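Local coordinates for protein lytic polysaccharide monooxygenase ([Kitasatospora] papulosa, PDB 6NDQ) that probably cleaves cellulose oxidatively at a copper centre, as other cellulose-degrading lytic polysaccharide monooxygenases do, at residues A128-W131 / S132-Q135. Residues are numbered along the deposited sequence; the frame is centred on the assembly and turned at random.
Sequences ALTW and SDLQ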
loop_
_atom_site.group_PDB
_atom_site.type_symbol
_atom_site.label_atom_id
_atom_site.label_comp_id
_atom_site.label_asym_id
_atom_site.label_seq_id
_atom_site.Cartn_x
_atom_site.Cartn_y
_atom_site.Cartn_z
ATOM N N ALA A 128 9.868 -7.663 9.171
ATOM C CA ALA A 128 8.638 -6.953 9.426
ATOM C C ALA A 128 8.810 -5.459 9.147
ATOM O O ALA A 128 9.862 -4.873 9.407
ATOM C CB ALA A 128 8.201 -7.178 10.871
ATOM N N LEU A 129 7.742 -4.843 8.638
ATOM C CA LEU A 129 7.785 -3.438 8.253
ATOM C C LEU A 129 7.601 -2.561 9.482
ATOM O O LEU A 129 6.561 -2.626 10.149
ATOM C CB LEU A 129 6.701 -3.139 7.221
ATOM C CG LEU A 129 6.717 -1.736 6.645
ATOM C CD1 LEU A 129 8.111 -1.390 6.136
ATOM C CD2 LEU A 129 5.715 -1.643 5.499
ATOM N N THR A 130 8.601 -1.742 9.786
ATOM C CA THR A 130 8.483 -0.796 10.882
ATOM C C THR A 130 8.754 0.612 10.380
ATOM O O THR A 130 9.314 0.817 9.308
ATOM C CB THR A 130 9.443 -1.138 12.031
ATOM O OG1 THR A 130 10.781 -0.784 11.660
ATOM C CG2 THR A 130 9.370 -2.636 12.348
ATOM N N TRP A 131 8.325 1.597 11.165
ATOM C CA TRP A 131 8.511 2.982 10.757
ATOM C C TRP A 131 9.987 3.344 10.574
ATOM O O TRP A 131 10.324 4.092 9.656
ATOM C CB TRP A 131 7.850 3.914 11.772
ATOM C CG TRP A 131 6.348 3.952 11.658
ATOM C CD1 TRP A 131 5.456 3.202 12.367
ATOM C CD2 TRP A 131 5.570 4.762 10.768
ATOM N NE1 TRP A 131 4.171 3.505 11.985
ATOM C CE2 TRP A 131 4.211 4.464 11.009
ATOM C CE3 TRP A 131 5.889 5.716 9.793
ATOM C CZ2 TRP A 131 3.173 5.089 10.314
ATOM C CZ3 TRP A 131 4.852 6.336 9.105
ATOM C CH2 TRP A 131 3.516 6.018 9.364
ATOM N N SER A 132 10.881 2.840 11.437
ATOM C CA SER A 132 12.308 3.129 11.273
ATOM C C SER A 132 12.895 2.557 9.987
ATOM O O SER A 132 14.014 2.926 9.615
ATOM C CB SER A 132 13.105 2.601 12.476
ATOM O OG SER A 132 13.130 1.186 12.506
ATOM N N ASP A 133 12.184 1.673 9.296
ATOM C CA ASP A 133 12.661 1.171 8.017
ATOM C C ASP A 133 12.289 2.076 6.850
ATOM O O ASP A 133 12.781 1.861 5.737
ATOM C CB ASP A 133 12.103 -0.229 7.759
ATOM C CG ASP A 133 12.418 -1.202 8.878
ATOM O OD1 ASP A 133 13.599 -1.318 9.258
ATOM O OD2 ASP A 133 11.479 -1.856 9.390
ATOM N N LEU A 134 11.444 3.070 7.075
ATOM C CA LEU A 134 10.933 3.945 6.027
ATOM C C LEU A 134 11.710 5.255 5.957
ATOM O O LEU A 134 12.253 5.736 6.957
ATOM C CB LEU A 134 9.455 4.254 6.262
ATOM C CG LEU A 134 8.495 3.072 6.213
ATOM C CD1 LEU A 134 7.098 3.535 6.540
ATOM C CD2 LEU A 134 8.512 2.465 4.836
ATOM N N GLN A 135 11.738 5.820 4.750
ATOM C CA GLN A 135 12.306 7.123 4.430
ATOM C C GLN A 135 11.265 7.873 3.618
ATOM O O GLN A 135 10.743 7.335 2.639
ATOM C CB GLN A 135 13.602 6.996 3.610
ATOM C CG GLN A 135 14.750 6.339 4.365
ATOM C CD GLN A 135 16.006 6.151 3.511
ATOM O OE1 GLN A 135 15.970 5.527 2.441
ATOM N NE2 GLN A 135 17.127 6.684 3.995
#
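Asp133 N donates to Thr130 O at 3.0 Å, and one residue later Leu134 N reaches Trp131 O, also at 3.0 Å. Two successive i to i+3 bonds define a short turn of 3-10 helix. Backbone torsions at Trp131 (-60/-39°) and Ser132 agree with this helical bend.

The Asp133 side chain folds back over the start of the turn. Its OD2 takes two bonds from Thr130: the backbone N at 2.9 Å, on the anti side and near the carboxylate plane, and OG1 at 2.6 Å, well above that plane. Thr130 OG1 can do this because chi1 of 75° sets it between its own backbone N and carbonyl carbon. It is also an acceptor, for Ser132 OG at 3.2 Å, so the two hydroxyls and the carboxylate form a short chain of hydrogen bonds. Replacing Asp133 with an alanine would probably leave the amide and hydroxyl of Thr130 without their common acceptor and the threonine side chain freer to turn.

On the apolar side of the turn, Leu134 CD1 meets Trp131 CE3 obliquely at 4.1 Å, and the other Leu134 methyl, CD2, touches Leu129 CD1, the two leucines crossing at about a right angle. The indole extends toward helix 60-63, with NE1 bonded to Val64 O.

Thr130 N to Asp133 OD2 is the reciprocal half of a capping box, Thr130 at the N-cap and Asp133 at N3; the forward half, hydroxyl to Asp133 N, is replaced by a hydroxyl-to-carboxylate bond. This closes the 3-10 turn leading into strand 134-139, antiparallel partner of strand 110-118.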